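Side-chain contacts in catalase-3 (Neurospora crassa, PDB 4AJ9), which breaks hydrogen peroxide down to water and molecular oxygen with the help of a bound heme, and probably protects the fungal cell from peroxide damage: residues 190-194 and 195-199; 456-459 and 460-463; 473-476 and 477-480; 487-490 and 491-495; 668-671 and 672-675. All blocks are in the same frame, centred on the assembly; numbering follows the deposited sequence.

Contact 1. Residues 190-194 and 195-199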
loop_
_atom_site.group_PDB
_atom_site.type_symbol
_atom_site.label_atom_id
_atom_site.label_comp_id
_atom_site.label_asym_id
_atom_site.label_seq_id
_atom_site.Cartn_x
_atom_site.Cartn_y
_atom_site.Cartn_z
ATOM N N LEU C 190 5.953 -24.270 26.409
ATOM C CA LEU C 190 4.785 -24.067 27.252
ATOM C C LEU C 190 5.170 -24.030 28.743
ATOM O O LEU C 190 4.784 -23.115 29.469
ATOM C CB LEU C 190 3.726 -25.138 26.975
ATOM C CG LEU C 190 2.428 -25.062 27.787
ATOM C CD1 LEU C 190 1.662 -23.745 27.548
ATOM C CD2 LEU C 190 1.560 -26.270 27.474
ATOM N N PHE C 191 5.942 -25.015 29.194
ATOM C CA PHE C 191 6.382 -25.068 30.593
ATOM C C PHE C 191 7.148 -23.805 30.999
ATOM O O PHE C 191 6.963 -23.273 32.096
ATOM C CB PHE C 191 7.223 -26.331 30.852
ATOM C CG PHE C 191 6.416 -27.514 31.317
ATOM C CD1 PHE C 191 5.334 -27.967 30.579
ATOM C CD2 PHE C 191 6.717 -28.149 32.511
ATOM C CE1 PHE C 191 4.582 -29.039 31.018
ATOM C CE2 PHE C 191 5.966 -29.220 32.956
ATOM C CZ PHE C 191 4.895 -29.663 32.210
ATOM N N TRP C 192 8.015 -23.324 30.114
ATOM C CA TRP C 192 8.742 -22.089 30.381
ATOM C C TRP C 192 7.774 -20.904 30.487
ATOM O O TRP C 192 7.936 -20.029 31.345
ATOM C CB TRP C 192 9.758 -21.802 29.273
ATOM C CG TRP C 192 11.056 -22.604 29.344
ATOM C CD1 TRP C 192 11.271 -23.859 28.843
ATOM C CD2 TRP C 192 12.311 -22.183 29.917
ATOM N NE1 TRP C 192 12.574 -24.245 29.075
ATOM C CE2 TRP C 192 13.232 -23.237 29.727
ATOM C CE3 TRP C 192 12.745 -21.016 30.556
ATOM C CZ2 TRP C 192 14.556 -23.167 30.164
ATOM C CZ3 TRP C 192 14.061 -20.951 31.002
ATOM C CH2 TRP C 192 14.953 -22.020 30.795
ATOM N N ALA C 193 6.780 -20.867 29.602
ATOM C CA ALA C 193 5.820 -19.758 29.605
ATOM C C ALA C 193 4.924 -19.818 30.848
ATOM O O ALA C 193 4.412 -18.796 31.309
ATOM C CB ALA C 193 4.974 -19.773 28.322
ATOM N N MET C 194 4.739 -21.026 31.382
ATOM C CA MET C 194 3.976 -21.218 32.620
ATOM C C MET C 194 4.819 -20.962 33.870
ATOM O O MET C 194 4.301 -20.996 34.981
ATOM C CB MET C 194 3.382 -22.629 32.684
ATOM C CG MET C 194 2.382 -22.948 31.581
ATOM S SD MET C 194 0.911 -21.897 31.679
ATOM C CE MET C 194 0.985 -21.049 30.093
ATOM N N SER C 195 6.116 -20.704 33.688
ATOM C CA SER C 195 6.989 -20.378 34.810
ATOM C C SER C 195 7.113 -18.863 34.952
ATOM O O SER C 195 6.344 -18.105 34.337
ATOM C CB SER C 195 8.375 -21.012 34.624
ATOM O OG SER C 195 9.152 -20.272 33.685
ATOM N N GLY C 196 8.064 -18.414 35.768
ATOM C CA GLY C 196 8.283 -16.988 35.932
ATOM C C GLY C 196 8.685 -16.304 34.635
ATOM O O GLY C 196 8.521 -15.097 34.480
ATOM N N ASN C 197 9.230 -17.068 33.691
ATOM C CA ASN C 197 9.612 -16.476 32.410
ATOM C C ASN C 197 8.394 -15.864 31.711
ATOM O O ASN C 197 8.528 -14.966 30.884
ATOM C CB ASN C 197 10.267 -17.514 31.492
ATOM C CG ASN C 197 11.686 -17.854 31.917
ATOM O OD1 ASN C 197 11.909 -18.393 33.001
ATOM N ND2 ASN C 197 12.650 -17.540 31.062
ATOM N N GLY C 198 7.209 -16.366 32.042
ATOM C CA GLY C 198 5.990 -15.889 31.409
ATOM C C GLY C 198 5.548 -14.554 31.972
ATOM O O GLY C 198 4.818 -13.805 31.307
ATOM N N ILE C 199 5.987 -14.263 33.201
ATOM C CA ILE C 199 5.593 -13.038 33.908
ATOM C C ILE C 199 6.761 -12.345 34.617
ATOM O O ILE C 199 6.768 -12.187 35.856
ATOM C CB ILE C 199 4.453 -13.295 34.922
ATOM C CG1 ILE C 199 4.767 -14.510 35.809
ATOM C CG2 ILE C 199 3.155 -13.514 34.204
ATOM C CD1 ILE C 199 3.661 -14.811 36.859
#
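The indole of W192 meets the amide of N197 at the edge of its six-membered ring. W192 CE3 lies 3.5 Å from N197 ND2, and N197 CG sits in the ring plane beside that edge. The amide stands at 90° to the indole, the two side chains running side by side in the same direction. Beyond the two segments, F448 stacks on the indole, while ND2 of N197 gives its hydrogen bond to the backbone O of N139, which would hold the rotation of the amide. CG of N197 stands anti to its own carbonyl carbon (chi1 -74°), and in this position the amide comes up against the indole edge. Behind them, W192 O collects two donors from S195. S195 OG reaches W192 O at 2.6 Å, tilted modestly from the carbonyl plane, whereas S195 N comes to W192 O at 3.0 Å from well above that plane. S195 OG also accepts from N197 N at 3.2 Å, an ST turn. Helix 187-193 thus runs out into the 3-10 segment 196-198, inside the catalase domain and not far from N138, a predicted active-site residue. Serine suits this bend because a single small hydroxyl can serve a helix carbonyl and a following N-H together; an alanine here would probably cost W192 O its short hydroxyl donor and N197 N its acceptor in the turn. G198 packs closely, its CA 3.3 Å from A193 O in a CA-H...O contact. A CB on the inner side of G198 would collide with A193 O.

Contact 2. Residues 456-459 and 460-463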
loop_
_atom_site.group_PDB
_atom_site.type_symbol
_atom_site.label_atom_id
_atom_site.label_comp_id
_atom_site.label_asym_id
_atom_site.label_seq_id
_atom_site.Cartn_x
_atom_site.Cartn_y
_atom_site.Cartn_z
ATOM N N GLU C 456 8.498 -22.834 43.022
ATOM C CA GLU C 456 8.611 -22.486 41.613
ATOM C C GLU C 456 7.880 -23.517 40.758
ATOM O O GLU C 456 7.165 -23.164 39.820
ATOM C CB GLU C 456 10.081 -22.417 41.221
ATOM C CG GLU C 456 10.361 -21.573 40.011
ATOM C CD GLU C 456 11.832 -21.246 39.865
ATOM O OE1 GLU C 456 12.673 -21.979 40.443
ATOM O OE2 GLU C 456 12.140 -20.255 39.172
ATOM N N GLN C 457 8.056 -24.794 41.090
ATOM C CA GLN C 457 7.309 -25.865 40.426
ATOM C C GLN C 457 5.818 -25.674 40.667
ATOM O O GLN C 457 4.987 -25.936 39.791
ATOM C CB GLN C 457 7.749 -27.237 40.949
ATOM C CG GLN C 457 9.162 -27.647 40.553
ATOM C CD GLN C 457 9.530 -29.020 41.102
ATOM O OE1 GLN C 457 8.993 -29.442 42.121
ATOM N NE2 GLN C 457 10.433 -29.727 40.419
ATOM N N GLN C 458 5.477 -25.206 41.860
ATOM C CA GLN C 458 4.072 -25.003 42.187
ATOM C C GLN C 458 3.478 -23.894 41.313
ATOM O O GLN C 458 2.334 -23.988 40.888
ATOM C CB GLN C 458 3.884 -24.691 43.677
ATOM C CG GLN C 458 2.417 -24.661 44.117
ATOM C CD GLN C 458 1.743 -26.011 44.032
ATOM O OE1 GLN C 458 2.092 -26.942 44.761
ATOM N NE2 GLN C 458 0.756 -26.123 43.154
ATOM N N PHE C 459 4.266 -22.853 41.038
ATOM C CA PHE C 459 3.804 -21.757 40.188
ATOM C C PHE C 459 3.463 -22.263 38.790
ATOM O O PHE C 459 2.444 -21.880 38.210
ATOM C CB PHE C 459 4.848 -20.646 40.101
ATOM C CG PHE C 459 4.967 -19.817 41.351
ATOM C CD1 PHE C 459 3.887 -19.651 42.190
ATOM C CD2 PHE C 459 6.160 -19.193 41.674
ATOM C CE1 PHE C 459 3.994 -18.877 43.328
ATOM C CE2 PHE C 459 6.273 -18.426 42.811
ATOM C CZ PHE C 459 5.184 -18.267 43.634
ATOM N N VAL C 460 4.330 -23.117 38.248
ATOM C CA VAL C 460 4.090 -23.730 36.942
ATOM C C VAL C 460 2.785 -24.524 36.951
ATOM O O VAL C 460 1.929 -24.352 36.076
ATOM C CB VAL C 460 5.255 -24.657 36.528
ATOM C CG1 VAL C 460 4.864 -25.516 35.330
ATOM C CG2 VAL C 460 6.552 -23.849 36.255
ATOM N N ILE C 461 2.616 -25.383 37.950
ATOM C CA ILE C 461 1.409 -26.198 38.045
ATOM C C ILE C 461 0.148 -25.336 38.182
ATOM O O ILE C 461 -0.878 -25.602 37.554
ATOM C CB ILE C 461 1.511 -27.180 39.237
ATOM C CG1 ILE C 461 2.312 -28.416 38.826
ATOM C CG2 ILE C 461 0.122 -27.595 39.720
ATOM C CD1 ILE C 461 2.874 -29.191 39.997
ATOM N N ASN C 462 0.232 -24.317 39.030
ATOM C CA ASN C 462 -0.885 -23.411 39.256
ATOM C C ASN C 462 -1.235 -22.580 38.025
ATOM O O ASN C 462 -2.394 -22.246 37.811
ATOM C CB ASN C 462 -0.614 -22.505 40.461
ATOM C CG ASN C 462 -0.731 -23.250 41.780
ATOM O OD1 ASN C 462 -1.182 -24.399 41.818
ATOM N ND2 ASN C 462 -0.344 -22.598 42.860
ATOM N N ALA C 463 -0.228 -22.236 37.231
ATOM C CA ALA C 463 -0.474 -21.525 35.984
ATOM C C ALA C 463 -1.201 -22.454 35.010
ATOM O O ALA C 463 -2.165 -22.063 34.345
ATOM C CB ALA C 463 0.838 -21.014 35.391
#
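N462 OD1 draws two donors. Q458 NE2, one helical turn earlier, reaches N462 OD1 at 2.9 Å; the other donor is NH1 of R465, further along the helix. The bond from Q458 is somewhat bent, 140° at the hydrogen, and NE2 approaches from above the carbonyl plane of N462. The two amides are turned 37° apart and their side chains cross obliquely. Q458 reaches its partner because CG stands anti to the backbone N (chi1 -172°) and the chain then folds at chi2, carrying the amide forward along the helix, towards N462. Its other end is used too: OE1 accepts from D677 N and from NH2 of R494. A glutamine suits this place, since its NH2 end donates a hydrogen bond while its C=O end accepts. The pair rides on helix 454-468, where regular i to i+4 bonds run beneath it, N462 N to Q458 O at 2.8 Å among them. E456, by contrast, takes bonds from S520 OG and from the N atoms of I521 and F522. CG2 of I461 lies 3.8 Å from Q458 NE2, and CB of A463 rests 3.4 Å from F459 O. The ring of F459 meets F674 edge-to-face, and N462 packs on P606 of the second subunit.

Contact 3. Residues 473-476 and 477-480; sequences NEQV and KKNV
K477 can be followed from its root at CB, 3.5 Å from E474 O, to its tip beside the carboxylate of E474. K477 CG (4.1 Å) and CE (3.9 Å) both pass N473 O, with CD carrying the chain between them. K477 CE also lies 3.5 Å from E474 OE1, and K477 NZ makes a long salt bridge of 3.5 Å to E474 OE1. A water bridges the pair, accepting from K477 NZ at 2.8 Å and donating to E474 OE1. CG stands anti to the carbonyl carbon (chi1 -80°), and a bend at chi3 turns the end of the lysine back towards the helix start. A lysine fits because its methylenes can lie along backbone carbonyls while the ammonium reaches a charge. Q475 NE2 donates to N479 OD1 at 2.8 Å, coming from above that carbonyl plane, and the two side chains cross at about a right angle with their amides 56° apart. A leucine in place of Q475 would probably leave N479 OD1 without this donor and set its amide freer to turn. N473 caps the helix start, OD1 accepting from V476 N at 2.9 Å in the plane of its carbonyl. V476 CG1 also meets V480 CG2. The first turns of helix 474-487 lie against helix 174-182, where V480 touches W177 and S181, while Y401 of the third subunit packs on Q475, V476 and N479.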
loop_
_atom_site.group_PDB
_atom_site.type_symbol
_atom_site.label_atom_id
_atom_site.label_comp_id
_atom_site.label_asym_id
_atom_site.label_seq_id
_atom_site.Cartn_x
_atom_site.Cartn_y
_atom_site.Cartn_z
ATOM N N ASN C 473 -13.853 -27.305 26.182
ATOM C CA ASN C 473 -13.998 -28.638 25.601
ATOM C C ASN C 473 -13.363 -29.711 26.477
ATOM O O ASN C 473 -12.166 -29.676 26.737
ATOM C CB ASN C 473 -13.394 -28.698 24.201
ATOM C CG ASN C 473 -13.610 -30.047 23.541
ATOM O OD1 ASN C 473 -12.914 -31.028 23.837
ATOM N ND2 ASN C 473 -14.586 -30.107 22.656
ATOM N N GLU C 474 -14.171 -30.665 26.936
ATOM C CA GLU C 474 -13.682 -31.690 27.854
ATOM C C GLU C 474 -12.588 -32.572 27.242
ATOM O O GLU C 474 -11.579 -32.842 27.897
ATOM C CB GLU C 474 -14.832 -32.561 28.379
ATOM C CG GLU C 474 -14.392 -33.646 29.347
ATOM C CD GLU C 474 -14.380 -33.181 30.801
ATOM O OE1 GLU C 474 -14.142 -31.978 31.057
ATOM O OE2 GLU C 474 -14.622 -34.025 31.690
ATOM N N GLN C 475 -12.780 -33.036 26.008
ATOM C CA GLN C 475 -11.753 -33.888 25.389
ATOM C C GLN C 475 -10.403 -33.182 25.306
ATOM O O GLN C 475 -9.353 -33.798 25.509
ATOM C CB GLN C 475 -12.168 -34.382 24.002
ATOM C CG GLN C 475 -11.214 -35.433 23.428
ATOM C CD GLN C 475 -11.038 -36.613 24.373
ATOM O OE1 GLN C 475 -12.003 -37.086 24.970
ATOM N NE2 GLN C 475 -9.801 -37.075 24.533
ATOM N N VAL C 476 -10.426 -31.889 24.988
ATOM C CA VAL C 476 -9.187 -31.127 24.929
ATOM C C VAL C 476 -8.478 -31.147 26.284
ATOM O O VAL C 476 -7.273 -31.390 26.354
ATOM C CB VAL C 476 -9.403 -29.681 24.405
ATOM C CG1 VAL C 476 -8.148 -28.847 24.608
ATOM C CG2 VAL C 476 -9.807 -29.708 22.923
ATOM N N LYS C 477 -9.218 -30.913 27.369
ATOM C CA LYS C 477 -8.618 -31.010 28.699
ATOM C C LYS C 477 -8.008 -32.392 28.949
ATOM O O LYS C 477 -6.940 -32.494 29.545
ATOM C CB LYS C 477 -9.609 -30.625 29.808
ATOM C CG LYS C 477 -9.750 -29.109 29.988
ATOM C CD LYS C 477 -10.798 -28.739 31.036
ATOM C CE LYS C 477 -12.212 -29.070 30.568
ATOM N NZ LYS C 477 -13.229 -28.650 31.582
ATOM N N LYS C 478 -8.680 -33.452 28.493
ATOM C CA LYS C 478 -8.161 -34.803 28.700
ATOM C C LYS C 478 -6.907 -35.026 27.871
ATOM O O LYS C 478 -5.961 -35.675 28.320
ATOM C CB LYS C 478 -9.207 -35.859 28.350
ATOM C CG LYS C 478 -10.363 -35.934 29.327
ATOM C CD LYS C 478 -11.354 -36.998 28.875
ATOM C CE LYS C 478 -12.500 -37.153 29.866
ATOM N NZ LYS C 478 -13.612 -37.954 29.276
ATOM N N ASN C 479 -6.908 -34.482 26.655
ATOM C CA ASN C 479 -5.741 -34.546 25.776
ATOM C C ASN C 479 -4.556 -33.844 26.414
ATOM O O ASN C 479 -3.427 -34.319 26.343
ATOM C CB ASN C 479 -6.070 -33.931 24.411
ATOM C CG ASN C 479 -7.078 -34.744 23.644
ATOM O OD1 ASN C 479 -7.290 -35.910 23.949
ATOM N ND2 ASN C 479 -7.703 -34.140 22.639
ATOM N N VAL C 480 -4.820 -32.701 27.039
ATOM C CA VAL C 480 -3.784 -31.977 27.767
ATOM C C VAL C 480 -3.209 -32.820 28.915
ATOM O O VAL C 480 -1.996 -32.926 29.054
ATOM C CB VAL C 480 -4.313 -30.621 28.285
ATOM C CG1 VAL C 480 -3.320 -29.978 29.233
ATOM C CG2 VAL C 480 -4.606 -29.696 27.107
HETATM O O HOH W 1 -12.992 -30.597 33.582
#

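Contact 4. Residues 487-490 and 491-495; sequences ISND and VAKRV
D490 OD2 takes a hydrogen bond from R494 NH1 at 2.9 Å, part of a salt bridge and fairly straight at 157°. The carboxylate oxygen lies at the edge of the guanidinium, close to its plane, although the two planar groups are turned 46° apart. NE and NH2 of R494 have acceptors elsewhere, NE in a salt bridge with D677 OD2, so that all three of its nitrogens are engaged; an arginine serves well where several have to be reached at once. At the helix start S488 OG accepts from V491 N at 3.2 Å. The hydroxyl lies anti to the backbone N (chi1 167°), which carries OG forward over the first turn, and V491 CG2 packs against S488 OG at 3.5 Å. N489 turns its ND2 to N485 OD1 and to P504 O, while N489 OD1 rests 3.2 Å from K493 CD, against the lysine's methylenes. Further backbone bonds then close the turns, from A492 N to S488 O and from K493 N to N489 O. In the first turn the side chain of S488 thus supplies an acceptor for V491 N, as is characteristic of a serine N-cap, here at the start of helix 489-499.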
loop_
_atom_site.group_PDB
_atom_site.type_symbol
_atom_site.label_atom_id
_atom_site.label_comp_id
_atom_site.label_asym_id
_atom_site.label_seq_id
_atom_site.Cartn_x
_atom_site.Cartn_y
_atom_site.Cartn_z
ATOM N N ILE C 487 5.201 -36.207 30.604
ATOM C CA ILE C 487 6.303 -35.429 31.129
ATOM C C ILE C 487 6.553 -35.771 32.595
ATOM O O ILE C 487 7.690 -36.001 33.005
ATOM C CB ILE C 487 6.015 -33.919 31.012
ATOM C CG1 ILE C 487 6.019 -33.487 29.543
ATOM C CG2 ILE C 487 7.033 -33.123 31.786
ATOM C CD1 ILE C 487 5.573 -32.043 29.339
ATOM N N SER C 488 5.478 -35.793 33.379
ATOM C CA SER C 488 5.564 -36.079 34.802
ATOM C C SER C 488 4.208 -36.524 35.329
ATOM O O SER C 488 3.221 -35.800 35.228
ATOM C CB SER C 488 6.041 -34.842 35.564
ATOM O OG SER C 488 5.864 -34.995 36.960
ATOM N N ASN C 489 4.156 -37.734 35.869
ATOM C CA ASN C 489 2.927 -38.225 36.467
ATOM C C ASN C 489 2.418 -37.331 37.601
ATOM O O ASN C 489 1.217 -37.095 37.705
ATOM C CB ASN C 489 3.087 -39.677 36.934
ATOM C CG ASN C 489 1.826 -40.221 37.566
ATOM O OD1 ASN C 489 1.780 -40.454 38.772
ATOM N ND2 ASN C 489 0.786 -40.419 36.753
ATOM N N ASP C 490 3.319 -36.824 38.442
ATOM C CA ASP C 490 2.910 -35.952 39.542
ATOM C C ASP C 490 2.331 -34.628 39.033
ATOM O O ASP C 490 1.366 -34.112 39.590
ATOM C CB ASP C 490 4.082 -35.645 40.476
ATOM C CG ASP C 490 3.637 -34.948 41.744
ATOM O OD1 ASP C 490 2.652 -35.415 42.346
ATOM O OD2 ASP C 490 4.253 -33.931 42.133
ATOM N N VAL C 491 2.933 -34.073 37.987
ATOM C CA VAL C 491 2.415 -32.841 37.405
ATOM C C VAL C 491 0.992 -33.057 36.916
ATOM O O VAL C 491 0.095 -32.264 37.213
ATOM C CB VAL C 491 3.292 -32.326 36.243
ATOM C CG1 VAL C 491 2.546 -31.234 35.470
ATOM C CG2 VAL C 491 4.603 -31.773 36.771
ATOM N N ALA C 492 0.778 -34.143 36.178
ATOM C CA ALA C 492 -0.542 -34.415 35.624
ATOM C C ALA C 492 -1.569 -34.642 36.737
ATOM O O ALA C 492 -2.698 -34.162 36.649
ATOM C CB ALA C 492 -0.492 -35.608 34.668
ATOM N N LYS C 493 -1.174 -35.369 37.781
ATOM C CA LYS C 493 -2.041 -35.574 38.949
ATOM C C LYS C 493 -2.459 -34.239 39.569
ATOM O O LYS C 493 -3.654 -33.968 39.787
ATOM C CB LYS C 493 -1.352 -36.475 39.990
ATOM C CG LYS C 493 -1.381 -37.970 39.626
ATOM C CD LYS C 493 -0.361 -38.779 40.428
ATOM C CE LYS C 493 -0.706 -38.837 41.905
ATOM N NZ LYS C 493 -1.922 -39.664 42.157
ATOM N N ARG C 494 -1.476 -33.385 39.818
ATOM C CA ARG C 494 -1.748 -32.119 40.477
ATOM C C ARG C 494 -2.614 -31.192 39.616
ATOM O O ARG C 494 -3.522 -30.537 40.126
ATOM C CB ARG C 494 -0.434 -31.471 40.928
ATOM C CG ARG C 494 0.188 -32.229 42.097
ATOM C CD ARG C 494 1.684 -32.025 42.203
ATOM N NE ARG C 494 2.033 -30.730 42.774
ATOM C CZ ARG C 494 3.283 -30.334 42.996
ATOM N NH1 ARG C 494 4.307 -31.133 42.694
ATOM N NH2 ARG C 494 3.517 -29.144 43.518
ATOM N N VAL C 495 -2.361 -31.170 38.309
ATOM C CA VAL C 495 -3.200 -30.407 37.386
ATOM C C VAL C 495 -4.598 -31.019 37.288
ATOM O O VAL C 495 -5.600 -30.311 37.349
ATOM C CB VAL C 495 -2.569 -30.318 35.973
ATOM C CG1 VAL C 495 -3.588 -29.801 34.955
ATOM C CG2 VAL C 495 -1.305 -29.445 36.000
#

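Contact 5. Residues 668-671 and 672-675; sequences FKFL and ERFA
The stretch leaving helix 654-667, within the C-terminal domain of long catalases, makes a short 3-10 turn round 671-673. Two weak backbone bonds draw it together, R673 N to F670 O at 3.3 Å and F674 N to L671 O at 3.3 Å. The guanidinium of R673 lies nearly parallel to the F670 ring, their planes 8° apart, but turns its face to CB of F670 and does not meet the ring squarely. That CB sits 3.7 Å above the guanidinium plane, offset toward the rim; R673 NE is 3.9 Å from F670 CB. R673 gets there on a chain extended from CG to NE, with CG anti to the carbonyl carbon (chi1 -58°). E672 OE2 is 3.2 Å from F670 CB and 3.5 Å from the ring atom CD2 of F670, near the ring plane; the two side chains run side by side, carboxylate and ring planes 50° apart. F674 carries L671 O and F670 O at its own ring edge. L671 CD2 stands 4.4 Å from F674 CD1, and L671 also packs on V455 and F459 of helix 454-468. The long arginine suits its place because its flat end can lie against a hydrocarbon side chain while its N-H groups bond with carbonyls: NH1 goes to K625 O and Y621 O, NH2 to A647 O. With the turn's own hydrogen bonds weak, its shape probably rests as much on these outside carbonyls and on apolar contact as on the backbone.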
loop_
_atom_site.group_PDB
_atom_site.type_symbol
_atom_site.label_atom_id
_atom_site.label_comp_id
_atom_site.label_asym_id
_atom_site.label_seq_id
_atom_site.Cartn_x
_atom_site.Cartn_y
_atom_site.Cartn_z
ATOM N N PHE C 668 13.623 -10.570 47.106
ATOM C CA PHE C 668 12.600 -10.115 46.157
ATOM C C PHE C 668 11.184 -10.692 46.322
ATOM O O PHE C 668 10.221 -9.938 46.459
ATOM C CB PHE C 668 13.069 -10.233 44.702
ATOM C CG PHE C 668 12.146 -9.550 43.749
ATOM C CD1 PHE C 668 12.136 -8.166 43.661
ATOM C CD2 PHE C 668 11.251 -10.278 42.988
ATOM C CE1 PHE C 668 11.265 -7.518 42.808
ATOM C CE2 PHE C 668 10.372 -9.637 42.140
ATOM C CZ PHE C 668 10.377 -8.255 42.047
ATOM N N LYS C 669 11.053 -12.011 46.279
ATOM C CA LYS C 669 9.790 -12.659 46.617
ATOM C C LYS C 669 9.992 -13.631 47.768
ATOM O O LYS C 669 10.939 -14.427 47.773
ATOM C CB LYS C 669 9.207 -13.411 45.418
ATOM C CG LYS C 669 8.777 -12.522 44.254
ATOM C CD LYS C 669 7.598 -11.648 44.623
ATOM C CE LYS C 669 6.725 -11.381 43.394
ATOM N NZ LYS C 669 5.805 -10.238 43.621
ATOM N N PHE C 670 9.089 -13.568 48.738
ATOM C CA PHE C 670 9.145 -14.459 49.878
ATOM C C PHE C 670 8.211 -15.637 49.680
ATOM O O PHE C 670 7.016 -15.557 49.950
ATOM C CB PHE C 670 8.875 -13.682 51.164
ATOM C CG PHE C 670 10.034 -12.837 51.577
ATOM C CD1 PHE C 670 10.257 -11.608 50.979
ATOM C CD2 PHE C 670 10.951 -13.304 52.506
ATOM C CE1 PHE C 670 11.346 -10.841 51.332
ATOM C CE2 PHE C 670 12.045 -12.540 52.866
ATOM C CZ PHE C 670 12.241 -11.300 52.278
ATOM N N LEU C 671 8.785 -16.734 49.198
ATOM C CA LEU C 671 8.018 -17.874 48.707
ATOM C C LEU C 671 7.381 -18.710 49.814
ATOM O O LEU C 671 6.611 -19.633 49.534
ATOM C CB LEU C 671 8.903 -18.766 47.832
ATOM C CG LEU C 671 9.516 -18.098 46.600
ATOM C CD1 LEU C 671 10.348 -19.111 45.799
ATOM C CD2 LEU C 671 8.428 -17.476 45.735
ATOM N N GLU C 672 7.687 -18.395 51.067
ATOM C CA GLU C 672 7.081 -19.142 52.163
ATOM C C GLU C 672 5.601 -18.818 52.274
ATOM O O GLU C 672 4.866 -19.504 52.977
ATOM C CB GLU C 672 7.789 -18.875 53.493
ATOM C CG GLU C 672 8.371 -17.490 53.622
ATOM C CD GLU C 672 9.726 -17.373 52.954
ATOM O OE1 GLU C 672 10.656 -18.102 53.360
ATOM O OE2 GLU C 672 9.861 -16.553 52.029
ATOM N N ARG C 673 5.169 -17.780 51.562
ATOM C CA ARG C 673 3.786 -17.304 51.653
ATOM C C ARG C 673 2.852 -17.991 50.668
ATOM O O ARG C 673 1.670 -17.644 50.570
ATOM C CB ARG C 673 3.731 -15.792 51.438
ATOM C CG ARG C 673 4.569 -15.017 52.434
ATOM C CD ARG C 673 4.392 -13.518 52.279
ATOM N NE ARG C 673 5.473 -12.822 52.963
ATOM C CZ ARG C 673 5.865 -11.583 52.696
ATOM N NH1 ARG C 673 5.253 -10.872 51.758
ATOM N NH2 ARG C 673 6.872 -11.055 53.378
ATOM N N PHE C 674 3.380 -18.972 49.943
ATOM C CA PHE C 674 2.602 -19.672 48.932
ATOM C C PHE C 674 2.442 -21.152 49.233
ATOM O O PHE C 674 3.427 -21.880 49.342
ATOM C CB PHE C 674 3.237 -19.471 47.559
ATOM C CG PHE C 674 3.334 -18.033 47.172
ATOM C CD1 PHE C 674 4.420 -17.274 47.568
ATOM C CD2 PHE C 674 2.308 -17.420 46.466
ATOM C CE1 PHE C 674 4.506 -15.937 47.236
ATOM C CE2 PHE C 674 2.393 -16.077 46.137
ATOM C CZ PHE C 674 3.491 -15.342 46.521
ATOM N N ALA C 675 1.190 -21.581 49.366
ATOM C CA ALA C 675 0.866 -22.975 49.653
ATOM C C ALA C 675 1.295 -23.914 48.524
ATOM O O ALA C 675 1.047 -23.645 47.349
ATOM C CB ALA C 675 -0.636 -23.121 49.905
#

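In the fold
Contact 1 is wholly buried in the catalase domain, contact 2 is largely buried beside it, contacts 3 and 4 are partly buried, and contact 5 lies at the surface of the C-terminal domain. Contact 2 is the hub: V460 packs on S195 of contact 1, Q458 OE1 meets R494 NH2 of contact 4, and F459 packs on L671 and F674 of contact 5. Contact 4 also reaches contact 1 through I487 and F191. Contacts 2, 3 and 4 follow in successive helices of the same region. Chemistry changes accordingly: a hydroxyl bonds to a carbonyl inside, paired amides lie along two of the helices, and each of contacts 3 and 4, nearer solvent, adds a salt bridge of its own.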